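Local coordinates for protein type II restriction enzyme NlaIV (Neisseria lactamica, PDB 6QM2) that cleaves double-stranded DNA within the sequence GGNNCC to leave blunt ends, as a type II restriction endonuclease of the PDDEXK clan, at residues A[15-20]-A[57-61]; A[63-67]-A[77-81]; A[93-97]-A[141-145]. All coordinates share one frame; numbering follows the deposited sequence.

Contact 1: residues A[15-20]-A[57-61]; sequences KLLDEE and WLRKR
The indole of W57 packs against L16 and K15, joining helix 9-18 to the C-terminal end of helix 44-60. This is a helix-helix contact of the PDDEXK-clan domain and forms part of the interface with the second subunit.

The apolar part is built round W57. CG of W57 lies anti to its backbone N (chi1 178°), which sends the indole across to helix 9-18. CD2 of L16 sits over one face, 3.7 Å from the centroid of the five-membered ring of W57, in a CH-pi contact. CG of R61 lies over the centre of the opposite face, 4.3 Å above the W57 plane. The extended chain of K15 reaches the benzene edge of the indole near its plane, with CG of K15 3.9 Å from CZ2 of W57.

The polar part converges on one oxygen. OE1 of E20 forms a salt bridge with NH2 of R61 at 3.2 Å. The carboxylate and guanidinium planes are nearly parallel, 10° apart, but OE1 is tilted out of the guanidinium plane. It is met on its syn side. The same OE1 takes a weak, bent bond from the indole NE1 of W57 at 3.0 Å. NH2 of R61 has its stronger partner in OD2 of D35 of the second subunit, a salt bridge. OE2 of E20 accepts from the backbone N of that D35.

NZ of K15 stands 4.4 Å from NH1 of R61. E20 probably offsets part of that charge, since its OE1 lies 3.7 Å from NH1 of R61.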
loop_
_atom_site.group_PDB
_atom_site.type_symbol
_atom_site.label_atom_id
_atom_site.label_comp_id
_atom_site.label_asym_id
_atom_site.label_seq_id
_atom_site.Cartn_x
_atom_site.Cartn_y
_atom_site.Cartn_z
ATOM N N LYS A 15 4.953 30.642 0.488
ATOM C CA LYS A 15 3.933 30.661 1.538
ATOM C C LYS A 15 4.105 29.475 2.487
ATOM O O LYS A 15 4.124 29.658 3.705
ATOM C CB LYS A 15 2.514 30.688 0.953
ATOM C CG LYS A 15 1.440 30.949 1.998
ATOM C CD LYS A 15 0.080 31.279 1.396
ATOM C CE LYS A 15 -0.832 31.897 2.450
ATOM N NZ LYS A 15 -2.278 31.738 2.145
ATOM N N LEU A 16 4.247 28.272 1.930
ATOM C CA LEU A 16 4.524 27.068 2.730
ATOM C C LEU A 16 5.789 27.209 3.579
ATOM O O LEU A 16 5.828 26.771 4.727
ATOM C CB LEU A 16 4.666 25.831 1.835
ATOM C CG LEU A 16 3.399 25.297 1.165
ATOM C CD1 LEU A 16 3.769 24.281 0.095
ATOM C CD2 LEU A 16 2.447 24.687 2.184
ATOM N N LEU A 17 6.815 27.831 3.009
ATOM C CA LEU A 17 8.114 27.936 3.665
ATOM C C LEU A 17 8.084 28.923 4.846
ATOM O O LEU A 17 8.598 28.607 5.924
ATOM C CB LEU A 17 9.196 28.323 2.639
ATOM C CG LEU A 17 10.576 27.674 2.764
ATOM C CD1 LEU A 17 10.488 26.155 2.705
ATOM C CD2 LEU A 17 11.488 28.194 1.662
ATOM N N ASP A 18 7.460 30.089 4.645
ATOM C CA ASP A 18 7.476 31.202 5.621
ATOM C C ASP A 18 6.224 31.320 6.500
ATOM O O ASP A 18 6.327 31.604 7.696
ATOM C CB ASP A 18 7.673 32.533 4.888
ATOM C CG ASP A 18 8.875 32.524 3.956
ATOM O OD1 ASP A 18 9.878 31.841 4.260
ATOM O OD2 ASP A 18 8.813 33.208 2.915
ATOM N N GLU A 19 5.054 31.114 5.898
ATOM C CA GLU A 19 3.765 31.355 6.555
ATOM C C GLU A 19 3.249 30.097 7.272
ATOM O O GLU A 19 2.832 30.163 8.429
ATOM C CB GLU A 19 2.754 31.857 5.515
ATOM C CG GLU A 19 1.698 32.819 6.044
ATOM C CD GLU A 19 0.992 33.596 4.938
ATOM O OE1 GLU A 19 1.674 34.105 4.016
ATOM O OE2 GLU A 19 -0.252 33.710 4.998
ATOM N N GLU A 20 3.278 28.962 6.576
ATOM C CA GLU A 20 2.967 27.650 7.167
ATOM C C GLU A 20 4.082 27.168 8.103
ATOM O O GLU A 20 3.804 26.461 9.074
ATOM C CB GLU A 20 2.743 26.611 6.055
ATOM C CG GLU A 20 2.378 25.199 6.501
ATOM C CD GLU A 20 1.022 25.114 7.166
ATOM O OE1 GLU A 20 0.041 25.631 6.594
ATOM O OE2 GLU A 20 0.936 24.516 8.256
ATOM N N TRP A 57 -4.716 21.876 1.742
ATOM C CA TRP A 57 -4.099 23.154 2.136
ATOM C C TRP A 57 -4.472 24.294 1.197
ATOM O O TRP A 57 -4.738 25.406 1.648
ATOM C CB TRP A 57 -2.578 23.007 2.173
ATOM C CG TRP A 57 -1.807 24.250 2.518
ATOM C CD1 TRP A 57 -1.399 24.637 3.756
ATOM C CD2 TRP A 57 -1.310 25.237 1.604
ATOM N NE1 TRP A 57 -0.687 25.809 3.679
ATOM C CE2 TRP A 57 -0.619 26.203 2.370
ATOM C CE3 TRP A 57 -1.388 25.405 0.213
ATOM C CZ2 TRP A 57 -0.005 27.325 1.795
ATOM C CZ3 TRP A 57 -0.774 26.525 -0.362
ATOM C CH2 TRP A 57 -0.093 27.468 0.433
ATOM N N LEU A 58 -4.451 24.023 -0.105
ATOM C CA LEU A 58 -4.919 24.988 -1.097
ATOM C C LEU A 58 -6.404 25.299 -0.889
ATOM O O LEU A 58 -6.802 26.464 -0.872
ATOM C CB LEU A 58 -4.707 24.459 -2.521
ATOM C CG LEU A 58 -3.281 24.258 -3.038
ATOM C CD1 LEU A 58 -3.312 23.419 -4.308
ATOM C CD2 LEU A 58 -2.577 25.582 -3.285
ATOM N N ARG A 59 -7.204 24.249 -0.711
ATOM C CA ARG A 59 -8.661 24.380 -0.600
ATOM C C ARG A 59 -9.078 25.118 0.684
ATOM O O ARG A 59 -10.077 25.841 0.682
ATOM C CB ARG A 59 -9.327 22.995 -0.698
ATOM C CG ARG A 59 -10.740 22.984 -1.275
ATOM C CD ARG A 59 -11.089 21.646 -1.930
ATOM N NE ARG A 59 -10.605 20.505 -1.138
ATOM C CZ ARG A 59 -9.676 19.612 -1.504
ATOM N NH1 ARG A 59 -9.082 19.645 -2.699
ATOM N NH2 ARG A 59 -9.343 18.643 -0.653
ATOM N N LYS A 60 -8.299 24.952 1.757
ATOM C CA LYS A 60 -8.536 25.660 3.023
ATOM C C LYS A 60 -8.065 27.117 3.003
ATOM O O LYS A 60 -8.590 27.935 3.755
ATOM C CB LYS A 60 -7.879 24.924 4.198
ATOM C CG LYS A 60 -8.389 25.369 5.564
ATOM C CD LYS A 60 -7.911 24.458 6.682
ATOM C CE LYS A 60 -8.704 24.676 7.962
ATOM N NZ LYS A 60 -8.459 23.586 8.945
ATOM N N ARG A 61 -7.084 27.442 2.162
ATOM C CA ARG A 61 -6.667 28.841 1.961
ATOM C C ARG A 61 -7.429 29.560 0.836
ATOM O O ARG A 61 -7.011 30.640 0.403
ATOM C CB ARG A 61 -5.154 28.915 1.708
ATOM C CG ARG A 61 -4.305 28.355 2.834
ATOM C CD ARG A 61 -4.392 29.195 4.098
ATOM N NE ARG A 61 -4.085 28.390 5.278
ATOM C CZ ARG A 61 -2.858 28.066 5.691
ATOM N NH1 ARG A 61 -1.768 28.471 5.032
ATOM N NH2 ARG A 61 -2.720 27.320 6.784
#

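Contact 2: residues A[63-67]-A[77-81]; sequences IEFDV and FFLNK
F65 has its CG between the backbone N and the carbonyl carbon (chi1 67°), while CG of F77 lies anti to its own carbonyl carbon (chi1 -59°). The two side chains run alongside each other in the same direction, and the rings are turned to a T-shape. The edge of F77 points toward the face of F65, with centroids 5.3 Å apart and planes at 75°. V67 adds its CG1 at the edge of the F77 ring, 3.9 Å from CE1 of F77. F65 also packs on L58 of helix 44-60, and F77 on L89 and V91 of strand 88-95.

The backbones are held by two bonds between D66 and F78. D66 N donates to F78 O at 3.0 Å, and F78 N donates to D66 O at 2.9 Å.

K81 bends at chi3 and chi4 to bring its amine to D66. The salt bridge from NZ of K81 to OD1 of D66 is 2.9 Å long. OD2 of D66 is paired with R84, so both carboxylate oxygens have a cationic partner.

Past the paired residues, a water bridges E64 O and L79 O. D66 and F78 are the hydrogen-bonded pair, and V67 and F77 the non-hydrogen-bonded one, of a short antiparallel beta hairpin at one margin of the chain's mixed sheet. Its connecting loop carries the sodium site, formed by S68, N70, M73 and P75.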
loop_
_atom_site.group_PDB
_atom_site.type_symbol
_atom_site.label_atom_id
_atom_site.label_comp_id
_atom_site.label_asym_id
_atom_site.label_seq_id
_atom_site.Cartn_x
_atom_site.Cartn_y
_atom_site.Cartn_z
ATOM N N ILE A 63 -7.526 29.031 -2.212
ATOM C CA ILE A 63 -6.688 29.221 -3.401
ATOM C C ILE A 63 -7.304 28.476 -4.583
ATOM O O ILE A 63 -7.796 27.354 -4.456
ATOM C CB ILE A 63 -5.215 28.795 -3.172
ATOM C CG1 ILE A 63 -4.594 29.660 -2.066
ATOM C CG2 ILE A 63 -4.396 28.929 -4.458
ATOM C CD1 ILE A 63 -3.212 29.230 -1.622
ATOM N N GLU A 64 -7.252 29.132 -5.733
ATOM C CA GLU A 64 -7.997 28.736 -6.911
ATOM C C GLU A 64 -7.187 27.684 -7.663
ATOM O O GLU A 64 -5.995 27.890 -7.907
ATOM C CB GLU A 64 -8.219 29.988 -7.767
ATOM C CG GLU A 64 -9.415 29.956 -8.698
ATOM C CD GLU A 64 -9.735 31.328 -9.273
ATOM O OE1 GLU A 64 -9.784 32.309 -8.496
ATOM O OE2 GLU A 64 -9.941 31.427 -10.502
ATOM N N PHE A 65 -7.815 26.555 -8.000
ATOM C CA PHE A 65 -7.164 25.514 -8.813
ATOM C C PHE A 65 -8.127 24.479 -9.388
ATOM O O PHE A 65 -9.259 24.338 -8.928
ATOM C CB PHE A 65 -6.083 24.767 -8.011
ATOM C CG PHE A 65 -6.626 23.932 -6.881
ATOM C CD1 PHE A 65 -7.031 22.617 -7.096
ATOM C CD2 PHE A 65 -6.729 24.458 -5.601
ATOM C CE1 PHE A 65 -7.536 21.851 -6.058
ATOM C CE2 PHE A 65 -7.232 23.696 -4.560
ATOM C CZ PHE A 65 -7.636 22.393 -4.788
ATOM N N ASP A 66 -7.639 23.750 -10.386
ATOM C CA ASP A 66 -8.278 22.530 -10.880
ATOM C C ASP A 66 -7.342 21.349 -10.657
ATOM O O ASP A 66 -6.130 21.523 -10.512
ATOM C CB ASP A 66 -8.607 22.645 -12.375
ATOM C CG ASP A 66 -9.869 23.443 -12.646
ATOM O OD1 ASP A 66 -10.766 23.489 -11.776
ATOM O OD2 ASP A 66 -9.966 24.019 -13.749
ATOM N N VAL A 67 -7.921 20.150 -10.643
ATOM C CA VAL A 67 -7.166 18.906 -10.461
ATOM C C VAL A 67 -7.069 18.150 -11.774
ATOM O O VAL A 67 -7.964 18.221 -12.621
ATOM C CB VAL A 67 -7.768 17.981 -9.374
ATOM C CG1 VAL A 67 -7.598 18.610 -7.997
ATOM C CG2 VAL A 67 -9.235 17.643 -9.643
ATOM N N PHE A 77 -1.917 19.842 -10.368
ATOM C CA PHE A 77 -2.804 20.991 -10.203
ATOM C C PHE A 77 -2.625 22.019 -11.313
ATOM O O PHE A 77 -1.504 22.275 -11.763
ATOM C CB PHE A 77 -2.543 21.671 -8.865
ATOM C CG PHE A 77 -2.739 20.775 -7.679
ATOM C CD1 PHE A 77 -4.013 20.335 -7.332
ATOM C CD2 PHE A 77 -1.659 20.379 -6.898
ATOM C CE1 PHE A 77 -4.206 19.513 -6.234
ATOM C CE2 PHE A 77 -1.846 19.558 -5.797
ATOM C CZ PHE A 77 -3.120 19.125 -5.465
ATOM N N PHE A 78 -3.745 22.598 -11.741
ATOM C CA PHE A 78 -3.760 23.762 -12.625
ATOM C C PHE A 78 -4.039 25.005 -11.777
ATOM O O PHE A 78 -5.171 25.210 -11.348
ATOM C CB PHE A 78 -4.862 23.615 -13.671
ATOM C CG PHE A 78 -4.690 22.439 -14.583
ATOM C CD1 PHE A 78 -3.934 22.549 -15.741
ATOM C CD2 PHE A 78 -5.312 21.230 -14.309
ATOM C CE1 PHE A 78 -3.785 21.472 -16.606
ATOM C CE2 PHE A 78 -5.170 20.146 -15.168
ATOM C CZ PHE A 78 -4.404 20.266 -16.320
ATOM N N LEU A 79 -3.020 25.830 -11.538
ATOM C CA LEU A 79 -3.173 27.023 -10.682
ATOM C C LEU A 79 -3.900 28.214 -11.347
ATOM O O LEU A 79 -4.233 29.192 -10.668
ATOM C CB LEU A 79 -1.810 27.478 -10.149
ATOM C CG LEU A 79 -1.035 26.441 -9.333
ATOM C CD1 LEU A 79 0.351 26.968 -8.983
ATOM C CD2 LEU A 79 -1.804 26.057 -8.075
ATOM N N ASN A 80 -4.128 28.128 -12.660
ATOM C CA ASN A 80 -4.865 29.130 -13.421
ATOM C C ASN A 80 -6.032 28.421 -14.122
ATOM O O ASN A 80 -5.829 27.714 -15.112
ATOM C CB ASN A 80 -3.912 29.781 -14.430
ATOM C CG ASN A 80 -4.502 30.999 -15.117
ATOM O OD1 ASN A 80 -5.710 31.092 -15.352
ATOM N ND2 ASN A 80 -3.634 31.938 -15.469
ATOM N N LYS A 81 -7.245 28.607 -13.598
ATOM C CA LYS A 81 -8.452 27.942 -14.132
ATOM C C LYS A 81 -8.769 28.300 -15.589
ATOM O O LYS A 81 -9.299 27.468 -16.331
ATOM C CB LYS A 81 -9.677 28.245 -13.255
ATOM C CG LYS A 81 -9.671 27.534 -11.908
ATOM C CD LYS A 81 -10.869 27.907 -11.037
ATOM C CE LYS A 81 -12.171 27.249 -11.483
ATOM N NZ LYS A 81 -12.276 25.814 -11.100
HETATM O O HOH W 1 -3.873 29.660 -7.992
#

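Contact 3: residues A[93-97]-A[141-145]; sequences AFNRN and KDLWL
R96, just past the end of strand 88-95, reaches D142 of strand 138-147 across the intervening strand 124-132, and the two segments meet through side chains alone. NE of R96, rather than its terminal nitrogens, forms the salt bridge with OD2 of D142 at 2.7 Å. The oxygen lies close to the guanidinium plane, and NE approaches it nearly in line with the C-O bond of D142. With its first torsion fully extended (chi1 -177°) and a bend at chi2, the arginine chain runs out toward D142. Its CG also passes 4.1 Å from CB of K141.

D142 is held by backbone bonding to G129 of the adjacent strand 124-132. K141 and D142 both face G129, a classic beta bulge in the mixed sheet. The sheet order here is 88-95, 124-132, 138-147, with the first two strands parallel and the last antiparallel to its neighbour.

F94 and W144 meet rim to rim. Their six-membered rings are 5.8 Å apart at the centroids and tilted by 19°, and neither covers the other. The closest atoms are CE1 of F94 and CZ3 of W144, at 3.6 Å. The indole also lies beside the arginine, with CH2 of W144 4.1 Å from NE of R96. Y178 joins this group, making a cation-pi contact with R96 and meeting the ring of W144. W177 packs edge-to-face with W144.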
loop_
_atom_site.group_PDB
_atom_site.type_symbol
_atom_site.label_atom_id
_atom_site.label_comp_id
_atom_site.label_asym_id
_atom_site.label_seq_id
_atom_site.Cartn_x
_atom_site.Cartn_y
_atom_site.Cartn_z
ATOM N N ALA A 93 6.894 13.547 -3.702
ATOM C CA ALA A 93 7.340 13.256 -2.344
ATOM C C ALA A 93 8.237 12.026 -2.332
ATOM O O ALA A 93 7.980 11.050 -3.046
ATOM C CB ALA A 93 6.147 13.053 -1.429
ATOM N N PHE A 94 9.296 12.095 -1.530
ATOM C CA PHE A 94 10.188 10.961 -1.313
ATOM C C PHE A 94 10.755 10.993 0.102
ATOM O O PHE A 94 10.918 12.066 0.691
ATOM C CB PHE A 94 11.318 10.945 -2.353
ATOM C CG PHE A 94 12.335 12.046 -2.181
ATOM C CD1 PHE A 94 12.042 13.348 -2.562
ATOM C CD2 PHE A 94 13.593 11.777 -1.650
ATOM C CE1 PHE A 94 12.979 14.363 -2.412
ATOM C CE2 PHE A 94 14.534 12.787 -1.498
ATOM C CZ PHE A 94 14.226 14.083 -1.880
ATOM N N ASN A 95 11.036 9.808 0.644
ATOM C CA ASN A 95 11.670 9.688 1.948
ATOM C C ASN A 95 13.092 10.235 1.836
ATOM O O ASN A 95 13.887 9.730 1.043
ATOM C CB ASN A 95 11.689 8.229 2.411
ATOM C CG ASN A 95 12.280 8.066 3.798
ATOM O OD1 ASN A 95 13.459 7.753 3.941
ATOM N ND2 ASN A 95 11.472 8.307 4.825
ATOM N N ARG A 96 13.394 11.264 2.626
ATOM C CA ARG A 96 14.659 12.004 2.525
ATOM C C ARG A 96 15.904 11.164 2.860
ATOM O O ARG A 96 16.995 11.489 2.394
ATOM C CB ARG A 96 14.595 13.265 3.407
ATOM C CG ARG A 96 15.805 14.198 3.373
ATOM C CD ARG A 96 15.985 14.904 2.040
ATOM N NE ARG A 96 17.315 15.503 1.915
ATOM C CZ ARG A 96 18.438 14.839 1.625
ATOM N NH1 ARG A 96 18.437 13.521 1.426
ATOM N NH2 ARG A 96 19.588 15.502 1.537
ATOM N N ASN A 97 15.745 10.092 3.642
ATOM C CA ASN A 97 16.885 9.238 4.036
ATOM C C ASN A 97 17.523 8.505 2.849
ATOM O O ASN A 97 18.737 8.286 2.844
ATOM C CB ASN A 97 16.486 8.217 5.114
ATOM C CG ASN A 97 15.833 8.860 6.326
ATOM O OD1 ASN A 97 14.766 8.432 6.769
ATOM N ND2 ASN A 97 16.463 9.902 6.861
ATOM N N LYS A 141 11.660 17.481 5.986
ATOM C CA LYS A 141 13.069 17.870 6.156
ATOM C C LYS A 141 13.539 18.885 5.113
ATOM O O LYS A 141 14.301 19.794 5.437
ATOM C CB LYS A 141 13.989 16.641 6.144
ATOM C CG LYS A 141 13.908 15.793 7.413
ATOM C CD LYS A 141 15.004 14.733 7.470
ATOM C CE LYS A 141 16.348 15.308 7.906
ATOM N NZ LYS A 141 17.496 14.487 7.430
ATOM N N ASP A 142 13.093 18.716 3.869
ATOM C CA ASP A 142 13.408 19.640 2.775
ATOM C C ASP A 142 12.172 19.922 1.917
ATOM O O ASP A 142 11.243 19.113 1.857
ATOM C CB ASP A 142 14.507 19.053 1.885
ATOM C CG ASP A 142 15.881 19.098 2.530
ATOM O OD1 ASP A 142 16.325 20.200 2.911
ATOM O OD2 ASP A 142 16.530 18.033 2.631
ATOM N N LEU A 143 12.175 21.086 1.269
ATOM C CA LEU A 143 11.168 21.439 0.266
ATOM C C LEU A 143 11.859 22.128 -0.905
ATOM O O LEU A 143 12.737 22.970 -0.702
ATOM C CB LEU A 143 10.092 22.351 0.862
ATOM C CG LEU A 143 8.830 22.554 0.008
ATOM C CD1 LEU A 143 7.969 21.299 -0.016
ATOM C CD2 LEU A 143 8.004 23.732 0.504
ATOM N N TRP A 144 11.467 21.758 -2.124
ATOM C CA TRP A 144 12.030 22.334 -3.346
ATOM C C TRP A 144 10.937 22.738 -4.327
ATOM O O TRP A 144 9.858 22.139 -4.347
ATOM C CB TRP A 144 12.932 21.327 -4.056
ATOM C CG TRP A 144 14.168 20.912 -3.322
ATOM C CD1 TRP A 144 15.367 21.562 -3.301
ATOM C CD2 TRP A 144 14.343 19.719 -2.549
ATOM N NE1 TRP A 144 16.276 20.857 -2.549
ATOM C CE2 TRP A 144 15.674 19.722 -2.074
ATOM C CE3 TRP A 144 13.502 18.652 -2.203
ATOM C CZ2 TRP A 144 16.184 18.697 -1.270
ATOM C CZ3 TRP A 144 14.011 17.631 -1.404
ATOM C CH2 TRP A 144 15.341 17.661 -0.949
ATOM N N LEU A 145 11.239 23.756 -5.133
ATOM C CA LEU A 145 10.464 24.093 -6.327
ATOM C C LEU A 145 11.435 24.089 -7.500
ATOM O O LEU A 145 12.322 24.943 -7.577
ATOM C CB LEU A 145 9.788 25.461 -6.189
ATOM C CG LEU A 145 8.759 25.805 -7.277
ATOM C CD1 LEU A 145 7.513 24.936 -7.160
ATOM C CD2 LEU A 145 8.387 27.275 -7.213
#

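The contacts follow one another along the chain, each closing before the next opens. Contact 1 joins helices 9-18 and 44-60. Contact 2 follows directly, in the hairpin of strands 66-67 and 77-78. Their centres are about 15 Å apart and they touch: L58 packs on F65, and W57 on I63. The centres of contacts 1 and 3 are about 17 Å apart, and L16 and L17 pack against L143. Contacts 2 and 3, centres about 23 Å apart, do not touch, yet both belong to the five-stranded mixed sheet. Contact 2 holds one margin, while contact 3 spans from strand 88-95 to the other. Contact 1 also reaches the second subunit through E20 and R61.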